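Local coordinates for pyridoxal kinase (Entamoeba histolytica, PDB 4S1H), which probably phosphorylates pyridoxal at the expense of ATP to make pyridoxal 5'-phosphate, and binds ADP with magnesium in this structure, at residues 106-114 against 217-228; 156-165 against 181-192. All coordinates share one frame; numbering follows the deposited sequence.

Contact 1 (106-114 against 217-228). With MG (magnesium ion), chain D; ADP (adenosine-5'-diphosphate), chain C.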
loop_
_atom_site.group_PDB
_atom_site.type_symbol
_atom_site.label_atom_id
_atom_site.label_comp_id
_atom_site.label_asym_id
_atom_site.label_seq_id
_atom_site.Cartn_x
_atom_site.Cartn_y
_atom_site.Cartn_z
ATOM N N VAL A 106 18.243 -3.909 15.259
ATOM C CA VAL A 106 17.194 -3.354 14.429
ATOM C C VAL A 106 17.435 -1.846 14.365
ATOM O O VAL A 106 17.500 -1.184 15.392
ATOM C CB VAL A 106 15.792 -3.662 14.990
ATOM C CG1 VAL A 106 14.685 -3.045 14.136
ATOM C CG2 VAL A 106 15.604 -5.175 15.091
ATOM N N TYR A 107 17.586 -1.333 13.160
ATOM C CA TYR A 107 17.746 0.088 12.914
ATOM C C TYR A 107 16.354 0.755 12.880
ATOM O O TYR A 107 15.531 0.477 12.010
ATOM C CB TYR A 107 18.503 0.301 11.602
ATOM C CG TYR A 107 18.910 1.734 11.283
ATOM C CD1 TYR A 107 20.128 2.261 11.734
ATOM C CD2 TYR A 107 18.111 2.553 10.483
ATOM C CE1 TYR A 107 20.501 3.569 11.421
ATOM C CE2 TYR A 107 18.475 3.866 10.173
ATOM C CZ TYR A 107 19.675 4.362 10.633
ATOM O OH TYR A 107 20.041 5.654 10.316
ATOM N N PHE A 108 16.095 1.653 13.827
ATOM C CA PHE A 108 14.799 2.304 13.956
ATOM C C PHE A 108 14.882 3.758 13.542
ATOM O O PHE A 108 15.586 4.560 14.176
ATOM C CB PHE A 108 14.294 2.116 15.379
ATOM C CG PHE A 108 13.030 2.876 15.728
ATOM C CD1 PHE A 108 12.063 3.225 14.778
ATOM C CD2 PHE A 108 12.813 3.253 17.060
ATOM C CE1 PHE A 108 10.914 3.908 15.153
ATOM C CE2 PHE A 108 11.645 3.889 17.423
ATOM C CZ PHE A 108 10.693 4.216 16.475
ATOM N N LEU A 109 14.223 4.079 12.440
ATOM C CA LEU A 109 14.011 5.444 11.986
ATOM C C LEU A 109 12.650 5.892 12.477
ATOM O O LEU A 109 11.618 5.371 12.040
ATOM C CB LEU A 109 14.087 5.524 10.452
ATOM C CG LEU A 109 14.036 6.920 9.801
ATOM C CD1 LEU A 109 14.482 6.809 8.352
ATOM C CD2 LEU A 109 12.681 7.581 9.872
ATOM N N CYS A 110 12.623 6.857 13.374
ATOM C CA CYS A 110 11.407 7.440 13.893
ATOM C C CYS A 110 11.163 8.748 13.166
ATOM O O CYS A 110 11.972 9.680 13.256
ATOM C CB CYS A 110 11.492 7.657 15.405
ATOM S SG CYS A 110 9.994 8.347 16.131
ATOM N N ASP A 111 10.079 8.820 12.421
ATOM C CA ASP A 111 9.694 10.058 11.749
ATOM C C ASP A 111 8.528 10.642 12.529
ATOM O O ASP A 111 7.391 10.226 12.347
ATOM C CB ASP A 111 9.249 9.703 10.330
ATOM C CG ASP A 111 9.062 10.889 9.462
ATOM O OD1 ASP A 111 9.654 11.949 9.755
ATOM O OD2 ASP A 111 8.377 10.748 8.407
ATOM N N PRO A 112 8.797 11.578 13.440
ATOM C CA PRO A 112 7.728 12.136 14.254
ATOM C C PRO A 112 6.864 13.039 13.381
ATOM O O PRO A 112 7.377 13.942 12.752
ATOM C CB PRO A 112 8.478 12.906 15.326
ATOM C CG PRO A 112 9.769 13.305 14.696
ATOM C CD PRO A 112 10.070 12.272 13.633
ATOM N N ILE A 113 5.572 12.760 13.330
ATOM C CA ILE A 113 4.617 13.541 12.543
ATOM C C ILE A 113 3.725 14.269 13.520
ATOM O O ILE A 113 2.810 13.709 14.112
ATOM C CB ILE A 113 3.753 12.677 11.603
ATOM C CG1 ILE A 113 4.633 11.719 10.804
ATOM C CG2 ILE A 113 2.913 13.566 10.695
ATOM C CD1 ILE A 113 5.696 12.385 9.963
ATOM N N LEU A 114 4.018 15.537 13.697
ATOM C CA LEU A 114 3.303 16.337 14.677
ATOM C C LEU A 114 2.723 17.619 14.089
ATOM O O LEU A 114 1.657 18.061 14.514
ATOM C CB LEU A 114 4.206 16.667 15.853
ATOM C CG LEU A 114 4.806 15.485 16.602
ATOM C CD1 LEU A 114 5.756 16.009 17.654
ATOM C CD2 LEU A 114 3.718 14.661 17.246
ATOM N N GLY A 217 7.716 14.909 3.460
ATOM C CA GLY A 217 8.521 14.352 4.518
ATOM C C GLY A 217 8.445 12.850 4.581
ATOM O O GLY A 217 9.436 12.191 4.847
ATOM N N ASP A 218 7.249 12.314 4.365
ATOM C CA ASP A 218 7.091 10.862 4.333
ATOM C C ASP A 218 7.905 10.248 3.182
ATOM O O ASP A 218 8.585 9.233 3.357
ATOM C CB ASP A 218 5.590 10.500 4.201
ATOM C CG ASP A 218 4.730 11.117 5.325
ATOM O OD1 ASP A 218 5.294 11.399 6.426
ATOM O OD2 ASP A 218 3.500 11.328 5.107
ATOM N N THR A 219 7.807 10.853 2.014
ATOM C CA THR A 219 8.531 10.400 0.829
ATOM C C THR A 219 10.031 10.442 1.101
ATOM O O THR A 219 10.732 9.473 0.859
ATOM C CB THR A 219 8.127 11.243 -0.377
ATOM O OG1 THR A 219 6.728 11.050 -0.624
ATOM C CG2 THR A 219 8.943 10.907 -1.601
ATOM N N LEU A 220 10.522 11.541 1.668
ATOM C CA LEU A 220 11.937 11.603 2.063
ATOM C C LEU A 220 12.352 10.433 2.968
ATOM O O LEU A 220 13.393 9.790 2.734
ATOM C CB LEU A 220 12.285 12.940 2.771
ATOM C CG LEU A 220 13.709 13.090 3.370
ATOM C CD1 LEU A 220 14.787 12.888 2.324
ATOM C CD2 LEU A 220 13.844 14.430 4.051
ATOM N N THR A 221 11.555 10.179 4.000
ATOM C CA THR A 221 11.822 9.148 4.969
ATOM C C THR A 221 12.014 7.793 4.265
ATOM O O THR A 221 13.000 7.097 4.552
ATOM C CB THR A 221 10.659 9.042 5.956
ATOM O OG1 THR A 221 10.646 10.186 6.813
ATOM C CG2 THR A 221 10.731 7.778 6.806
ATOM N N TYR A 222 11.106 7.420 3.367
ATOM C CA TYR A 222 11.205 6.073 2.754
ATOM C C TYR A 222 12.277 5.957 1.675
ATOM O O TYR A 222 12.899 4.914 1.551
ATOM C CB TYR A 222 9.844 5.588 2.250
ATOM C CG TYR A 222 8.928 5.340 3.418
ATOM C CD1 TYR A 222 9.099 4.215 4.248
ATOM C CD2 TYR A 222 7.918 6.222 3.722
ATOM C CE1 TYR A 222 8.269 4.004 5.355
ATOM C CE2 TYR A 222 7.093 6.017 4.825
ATOM C CZ TYR A 222 7.285 4.920 5.629
ATOM O OH TYR A 222 6.479 4.698 6.713
ATOM N N ILE A 223 12.573 7.042 0.969
ATOM C CA ILE A 223 13.686 6.987 0.002
ATOM C C ILE A 223 15.016 6.891 0.777
ATOM O O ILE A 223 15.866 6.056 0.454
ATOM C CB ILE A 223 13.707 8.171 -0.981
ATOM C CG1 ILE A 223 12.411 8.193 -1.824
ATOM C CG2 ILE A 223 14.904 8.034 -1.923
ATOM C CD1 ILE A 223 12.206 9.451 -2.652
ATOM N N LEU A 224 15.180 7.760 1.768
ATOM C CA LEU A 224 16.374 7.705 2.645
ATOM C C LEU A 224 16.600 6.318 3.252
ATOM O O LEU A 224 17.668 5.724 3.110
ATOM C CB LEU A 224 16.217 8.732 3.768
ATOM C CG LEU A 224 17.247 8.669 4.891
ATOM C CD1 LEU A 224 18.630 8.917 4.331
ATOM C CD2 LEU A 224 16.855 9.673 5.955
ATOM N N LEU A 225 15.543 5.750 3.849
ATOM C CA LEU A 225 15.627 4.401 4.442
ATOM C C LEU A 225 15.975 3.340 3.426
ATOM O O LEU A 225 16.793 2.471 3.704
ATOM C CB LEU A 225 14.298 4.012 5.083
ATOM C CG LEU A 225 14.298 2.644 5.758
ATOM C CD1 LEU A 225 15.074 2.694 7.065
ATOM C CD2 LEU A 225 12.869 2.170 5.945
ATOM N N SER A 226 15.353 3.393 2.236
ATOM C CA SER A 226 15.653 2.408 1.191
ATOM C C SER A 226 17.160 2.418 0.872
ATOM O O SER A 226 17.769 1.375 0.782
ATOM C CB SER A 226 14.838 2.650 -0.067
ATOM O OG SER A 226 13.460 2.523 0.234
ATOM N N TRP A 227 17.769 3.604 0.728
ATOM C CA TRP A 227 19.196 3.659 0.416
ATOM C C TRP A 227 20.077 3.206 1.597
ATOM O O TRP A 227 21.053 2.520 1.387
ATOM C CB TRP A 227 19.616 5.051 -0.039
ATOM C CG TRP A 227 19.181 5.397 -1.411
ATOM C CD1 TRP A 227 18.489 6.491 -1.776
ATOM C CD2 TRP A 227 19.423 4.644 -2.621
ATOM N NE1 TRP A 227 18.277 6.483 -3.135
ATOM C CE2 TRP A 227 18.829 5.351 -3.672
ATOM C CE3 TRP A 227 20.094 3.439 -2.914
ATOM C CZ2 TRP A 227 18.845 4.896 -5.000
ATOM C CZ3 TRP A 227 20.095 2.970 -4.235
ATOM C CH2 TRP A 227 19.483 3.703 -5.264
ATOM N N ILE A 228 19.666 3.518 2.815
ATOM C CA ILE A 228 20.333 2.947 3.986
ATOM C C ILE A 228 20.290 1.419 3.966
ATOM O O ILE A 228 21.304 0.752 4.194
ATOM C CB ILE A 228 19.730 3.474 5.283
ATOM C CG1 ILE A 228 20.046 4.969 5.468
ATOM C CG2 ILE A 228 20.258 2.695 6.475
ATOM C CD1 ILE A 228 19.228 5.645 6.525
HETATM MG MG MG D . 9.827 13.754 8.918
HETATM P PB ADP C . 7.349 17.472 6.200
HETATM O O1B ADP C . 7.053 18.911 6.559
HETATM O O2B ADP C . 6.290 16.845 5.310
HETATM O O3B ADP C . 7.761 16.682 7.404
HETATM P PA ADP C . 9.569 18.771 4.860
HETATM O O1A ADP C . 10.702 18.901 5.842
HETATM O O2A ADP C . 8.672 19.939 4.617
HETATM O O3A ADP C . 8.655 17.495 5.267
HETATM O "O5'" ADP C . 10.130 18.290 3.461
HETATM C "C5'" ADP C . 10.941 17.147 3.281
HETATM C "C4'" ADP C . 11.857 17.441 2.127
HETATM O "O4'" ADP C . 11.077 17.734 0.968
HETATM C "C3'" ADP C . 12.702 18.684 2.385
HETATM O "O3'" ADP C . 13.940 18.346 3.021
HETATM C "C2'" ADP C . 12.868 19.245 1.007
HETATM O "O2'" ADP C . 13.945 18.593 0.350
HETATM C "C1'" ADP C . 11.583 18.873 0.287
HETATM N N9 ADP C . 10.556 19.941 0.241
HETATM C C8 ADP C . 9.432 20.074 0.958
HETATM N N7 ADP C . 8.735 21.179 0.595
HETATM C C5 ADP C . 9.430 21.765 -0.389
HETATM C C6 ADP C . 9.266 22.964 -1.245
HETATM N N6 ADP C . 8.189 23.759 -1.078
HETATM N N1 ADP C . 10.232 23.217 -2.154
HETATM C C2 ADP C . 11.320 22.410 -2.308
HETATM N N3 ADP C . 11.523 21.300 -1.568
HETATM C C4 ADP C . 10.625 20.944 -0.619
HETATM O O HOH W 1 6.905 9.007 7.437
HETATM O O HOH W 2 8.095 13.381 7.591
HETATM O O HOH W 3 8.607 14.549 10.252
HETATM O O HOH W 4 11.076 12.822 7.206
HETATM O O HOH W 5 10.161 15.566 8.017
#
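Asp111 and Thr221 meet at the magnesium-facing end of this contact, where strand 107-110 runs nearly antiparallel to the helical segment 217-228. With CG swung away from its backbone N (chi1 -170°), the Asp111 carboxylate reaches from the strand end toward the helix, and its two oxygens have different tasks. OD1 binds the magnesium ion at 2.0 Å; four waters and the carbonyl oxygen of Thr141 complete six ligands. OD2 turns to the helix and lies 2.8 Å from Thr221 OG1. It probably accepts from water 2, itself a metal ligand, and accepts from water 1, which bridges to Asp218 OD1 at 3.1 Å. The other Asp218 oxygen, OD2, takes the backbone N-H of Gly18. Water 4, also on the metal, donates to Gly217 O and is hydrogen-bonded to Thr221 OG1, so the first helical turn grips one of the metal's waters.

Away from the ion the contact becomes apolar. Leu109 CD2 slants against Thr221 CG2 at 3.6 Å, while its CD1 branch extends toward Leu225 CB, 4.3 Å away. Farther along, the Ile228 side chain crosses that of Tyr107 at about a right angle, with CD1 3.9 Å from Tyr107 OH and CG2 over one ring face, offset toward the rim.

Back at the helix start, beside the metal site, Gly217 N donates to ADP O2B (3.0 Å, N-H...O angle 140°). A glycine-rich run from Gly215 to Asp218 at a helix start, facing nucleotide phosphate, is the GXGD motif characteristic of the ribokinase superfamily.

Contact 2 (156-165 against 181-192). With ADP (adenosine-5'-diphosphate), chain C.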
loop_
_atom_site.group_PDB
_atom_site.type_symbol
_atom_site.label_atom_id
_atom_site.label_comp_id
_atom_site.label_asym_id
_atom_site.label_seq_id
_atom_site.Cartn_x
_atom_site.Cartn_y
_atom_site.Cartn_z
ATOM N N ASN A 156 13.970 28.460 14.542
ATOM C CA ASN A 156 13.773 29.395 13.434
ATOM C C ASN A 156 15.034 29.609 12.607
ATOM O O ASN A 156 15.059 30.494 11.757
ATOM C CB ASN A 156 13.281 30.749 13.972
ATOM C CG ASN A 156 11.986 30.641 14.731
ATOM O OD1 ASN A 156 10.954 30.201 14.214
ATOM N ND2 ASN A 156 12.050 31.015 15.999
ATOM N N SER A 157 16.070 28.819 12.867
ATOM C CA SER A 157 17.349 28.988 12.247
ATOM C C SER A 157 18.202 27.804 12.539
ATOM O O SER A 157 17.864 27.013 13.403
ATOM C CB SER A 157 18.069 30.217 12.827
ATOM O OG SER A 157 18.343 30.040 14.219
ATOM N N VAL A 158 19.337 27.727 11.855
ATOM C CA VAL A 158 20.250 26.590 12.050
ATOM C C VAL A 158 20.832 26.621 13.469
ATOM O O VAL A 158 20.854 25.594 14.134
ATOM C CB VAL A 158 21.369 26.595 10.993
ATOM C CG1 VAL A 158 22.483 25.630 11.364
ATOM C CG2 VAL A 158 20.787 26.256 9.615
ATOM N N SER A 159 21.241 27.791 13.953
ATOM C CA SER A 159 21.770 27.832 15.300
ATOM C C SER A 159 20.720 27.260 16.300
ATOM O O SER A 159 21.051 26.455 17.182
ATOM C CB SER A 159 22.176 29.254 15.676
ATOM O OG SER A 159 21.034 30.080 15.723
ATOM N N GLU A 160 19.479 27.768 16.203
ATOM C CA GLU A 160 18.423 27.262 17.071
ATOM C C GLU A 160 18.245 25.766 16.937
ATOM O O GLU A 160 18.091 25.092 17.934
ATOM C CB GLU A 160 17.118 28.025 16.872
ATOM C CG GLU A 160 17.223 29.438 17.404
ATOM C CD GLU A 160 15.945 30.264 17.320
ATOM O OE1 GLU A 160 15.065 29.947 16.496
ATOM O OE2 GLU A 160 15.846 31.270 18.071
ATOM N N ALA A 161 18.224 25.252 15.699
ATOM C CA ALA A 161 18.159 23.811 15.507
ATOM C C ALA A 161 19.307 23.115 16.219
ATOM O O ALA A 161 19.083 22.060 16.789
ATOM C CB ALA A 161 18.126 23.460 14.028
ATOM N N ILE A 162 20.514 23.680 16.159
ATOM C CA ILE A 162 21.660 23.007 16.803
ATOM C C ILE A 162 21.416 22.899 18.334
ATOM O O ILE A 162 21.650 21.868 18.933
ATOM C CB ILE A 162 22.986 23.713 16.452
ATOM C CG1 ILE A 162 23.384 23.431 14.992
ATOM C CG2 ILE A 162 24.081 23.301 17.419
ATOM C CD1 ILE A 162 24.436 24.395 14.454
ATOM N N LYS A 163 20.937 23.984 18.951
ATOM C CA LYS A 163 20.620 23.970 20.382
ATOM C C LYS A 163 19.533 22.943 20.743
ATOM O O LYS A 163 19.638 22.246 21.756
ATOM C CB LYS A 163 20.188 25.363 20.850
ATOM C CG LYS A 163 21.216 26.450 20.717
ATOM C CD LYS A 163 20.624 27.768 21.236
ATOM C CE LYS A 163 21.502 28.993 21.071
ATOM N NZ LYS A 163 20.785 30.205 21.577
ATOM N N ALA A 164 18.506 22.827 19.899
ATOM C CA ALA A 164 17.435 21.894 20.163
ATOM C C ALA A 164 17.945 20.456 19.964
ATOM O O ALA A 164 17.577 19.552 20.729
ATOM C CB ALA A 164 16.235 22.191 19.270
ATOM N N CYS A 165 18.793 20.239 18.956
ATOM C CA CYS A 165 19.351 18.881 18.725
ATOM C C CYS A 165 20.168 18.443 19.932
ATOM O O CYS A 165 20.138 17.278 20.313
ATOM C CB CYS A 165 20.230 18.829 17.477
ATOM S SG CYS A 165 19.283 18.828 15.935
ATOM N N ILE A 181 14.373 23.697 7.582
ATOM C CA ILE A 181 14.502 24.915 8.363
ATOM C C ILE A 181 14.433 26.050 7.348
ATOM O O ILE A 181 15.240 26.106 6.428
ATOM C CB ILE A 181 15.843 24.988 9.116
ATOM C CG1 ILE A 181 16.030 23.785 10.036
ATOM C CG2 ILE A 181 15.935 26.309 9.889
ATOM C CD1 ILE A 181 17.474 23.527 10.434
ATOM N N LYS A 182 13.488 26.968 7.535
ATOM C CA LYS A 182 13.336 28.148 6.652
ATOM C C LYS A 182 14.524 29.098 6.773
ATOM O O LYS A 182 14.897 29.480 7.871
ATOM C CB LYS A 182 12.049 28.932 6.989
ATOM C CG LYS A 182 10.754 28.126 6.958
ATOM C CD LYS A 182 9.577 29.018 7.323
ATOM C CE LYS A 182 8.266 28.290 7.454
ATOM N NZ LYS A 182 8.233 27.251 8.513
ATOM N N GLU A 183 15.139 29.425 5.640
ATOM C CA GLU A 183 16.202 30.429 5.575
ATOM C C GLU A 183 16.036 31.208 4.257
ATOM O O GLU A 183 16.481 30.764 3.196
ATOM C CB GLU A 183 17.590 29.771 5.693
ATOM C CG GLU A 183 18.614 30.601 6.470
ATOM C CD GLU A 183 18.512 30.409 7.989
ATOM O OE1 GLU A 183 17.455 30.738 8.580
ATOM O OE2 GLU A 183 19.491 29.930 8.611
ATOM N N GLY A 184 15.368 32.362 4.331
ATOM C CA GLY A 184 15.023 33.154 3.140
ATOM C C GLY A 184 14.061 32.424 2.208
ATOM O O GLY A 184 12.968 32.057 2.627
ATOM N N ASN A 185 14.473 32.207 0.953
ATOM C CA ASN A 185 13.724 31.372 -0.011
ATOM C C ASN A 185 14.382 30.013 -0.231
ATOM O O ASN A 185 14.162 29.359 -1.266
ATOM C CB ASN A 185 13.579 32.081 -1.353
ATOM C CG ASN A 185 12.857 33.409 -1.242
ATOM O OD1 ASN A 185 12.169 33.683 -0.253
ATOM N ND2 ASN A 185 12.992 34.238 -2.272
ATOM N N ASP A 186 15.207 29.610 0.737
ATOM C CA ASP A 186 15.746 28.279 0.783
ATOM C C ASP A 186 15.174 27.545 1.973
ATOM O O ASP A 186 14.622 28.126 2.908
ATOM C CB ASP A 186 17.275 28.301 0.886
ATOM C CG ASP A 186 17.920 29.023 -0.281
ATOM O OD1 ASP A 186 17.687 28.602 -1.442
ATOM O OD2 ASP A 186 18.645 30.014 -0.034
ATOM N N ILE A 187 15.330 26.241 1.884
ATOM C CA ILE A 187 15.091 25.303 2.945
ATOM C C ILE A 187 16.472 24.769 3.294
ATOM O O ILE A 187 17.176 24.246 2.414
ATOM C CB ILE A 187 14.180 24.164 2.395
ATOM C CG1 ILE A 187 12.767 24.716 2.120
ATOM C CG2 ILE A 187 14.131 22.964 3.340
ATOM C CD1 ILE A 187 11.882 23.742 1.354
ATOM N N ILE A 188 16.858 24.823 4.570
ATOM C CA ILE A 188 18.076 24.140 5.032
ATOM C C ILE A 188 17.732 22.855 5.742
ATOM O O ILE A 188 16.826 22.824 6.567
ATOM C CB ILE A 188 18.908 24.992 6.009
ATOM C CG1 ILE A 188 19.059 26.385 5.466
ATOM C CG2 ILE A 188 20.251 24.312 6.259
ATOM C CD1 ILE A 188 19.637 26.477 4.072
ATOM N N LEU A 189 18.432 21.785 5.366
ATOM C CA LEU A 189 18.411 20.534 6.058
ATOM C C LEU A 189 19.666 20.473 6.910
ATOM O O LEU A 189 20.726 20.870 6.448
ATOM C CB LEU A 189 18.344 19.384 5.044
ATOM C CG LEU A 189 18.536 17.957 5.522
ATOM C CD1 LEU A 189 17.633 17.013 4.708
ATOM C CD2 LEU A 189 19.993 17.533 5.432
ATOM N N LEU A 190 19.531 20.015 8.150
ATOM C CA LEU A 190 20.646 19.838 9.071
ATOM C C LEU A 190 20.737 18.368 9.481
ATOM O O LEU A 190 19.703 17.737 9.808
ATOM C CB LEU A 190 20.457 20.723 10.298
ATOM C CG LEU A 190 21.348 20.416 11.510
ATOM C CD1 LEU A 190 22.794 20.822 11.259
ATOM C CD2 LEU A 190 20.764 21.122 12.716
ATOM N N CYS A 191 21.924 17.773 9.383
ATOM C CA CYS A 191 22.167 16.429 9.918
ATOM C C CYS A 191 23.130 16.573 11.075
ATOM O O CYS A 191 24.261 17.040 10.881
ATOM C CB CYS A 191 22.771 15.523 8.883
ATOM S SG CYS A 191 22.661 13.792 9.365
ATOM N N SER A 192 22.665 16.202 12.266
ATOM C CA SER A 192 23.389 16.444 13.506
ATOM C C SER A 192 23.631 15.089 14.171
ATOM O O SER A 192 22.709 14.299 14.326
ATOM C CB SER A 192 22.544 17.299 14.428
ATOM O OG SER A 192 23.140 17.500 15.710
HETATM P PB ADP C . 7.349 17.472 6.200
HETATM O O1B ADP C . 7.053 18.911 6.559
HETATM O O2B ADP C . 6.290 16.845 5.310
HETATM O O3B ADP C . 7.761 16.682 7.404
HETATM P PA ADP C . 9.569 18.771 4.860
HETATM O O1A ADP C . 10.702 18.901 5.842
HETATM O O2A ADP C . 8.672 19.939 4.617
HETATM O O3A ADP C . 8.655 17.495 5.267
HETATM O "O5'" ADP C . 10.130 18.290 3.461
HETATM C "C5'" ADP C . 10.941 17.147 3.281
HETATM C "C4'" ADP C . 11.857 17.441 2.127
HETATM O "O4'" ADP C . 11.077 17.734 0.968
HETATM C "C3'" ADP C . 12.702 18.684 2.385
HETATM O "O3'" ADP C . 13.940 18.346 3.021
HETATM C "C2'" ADP C . 12.868 19.245 1.007
HETATM O "O2'" ADP C . 13.945 18.593 0.350
HETATM C "C1'" ADP C . 11.583 18.873 0.287
HETATM N N9 ADP C . 10.556 19.941 0.241
HETATM C C8 ADP C . 9.432 20.074 0.958
HETATM N N7 ADP C . 8.735 21.179 0.595
HETATM C C5 ADP C . 9.430 21.765 -0.389
HETATM C C6 ADP C . 9.266 22.964 -1.245
HETATM N N6 ADP C . 8.189 23.759 -1.078
HETATM N N1 ADP C . 10.232 23.217 -2.154
HETATM C C2 ADP C . 11.320 22.410 -2.308
HETATM N N3 ADP C . 11.523 21.300 -1.568
HETATM C C4 ADP C . 10.625 20.944 -0.619
#
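Ile181, with CG1 anti to its carbonyl carbon (chi1 -57°) and an extended outer bond, sends CD1 to within 3.7 Å of Ala161 CB, while its CG2 branch lies against the backbone of Ser157. In Leu190, CG is anti to the backbone N (chi1 166°) and the turn about the next bond brings CD2 to the same methyl, 3.8 Å from Ala161 CB. Helix 158-170 thus packs on one face of a beta-hairpin, strands 175-183 and 186-193 joined by a type II' turn from Glu183 to Asp186. The axis of segment 158-165 lies 31° from the direction of strand 186-192.

Both hairpin strands touch the small Ala161, and larger side chains flank it. Val158 crosses Ile188 at about a right angle, their CG2 methyls 3.9 Å apart, whereas Ile162 CG1 and Cys165 SG border Leu190 CD2. At the helix start Ser157 is the N-cap, and Glu160 OE1 accepts the backbone N-H of Asn156 at 2.7 Å nearly along its C-O axis. Val158 N is buried without a partner. The bent Glu183 side chain brings OE2 no closer to it than 3.9 Å.

Toward the far end of the contact, Cys165 CB rests 3.7 Å from Ser192 OG, which is hydrogen-bonded to His169. On the opposite face of the hairpin, Ile187 CD1 lies 3.6 Å from C5 of the ADP adenine.

The centre of contact 1 lies about 4 Å from the centre of the chain, that of contact 2 about 17 Å; the two contact centres are about 19 Å apart. Along the sequence 156-165/181-192 falls inside the loop closed by 106-114/217-228. They use different elements: a strand of the mixed central sheet against a helix in contact 1, a helix against the antiparallel sheet in contact 2. Both meet ADP, at opposite ends of the nucleotide. Contact 1 couples apolar packing to a hydrated metal and the beta-phosphate. Contact 2 is joined chiefly by aliphatic groups. Both are mostly buried, but contact 2 lies farther out and has exposed residues at its rim, before the helix and next to the hairpin turn.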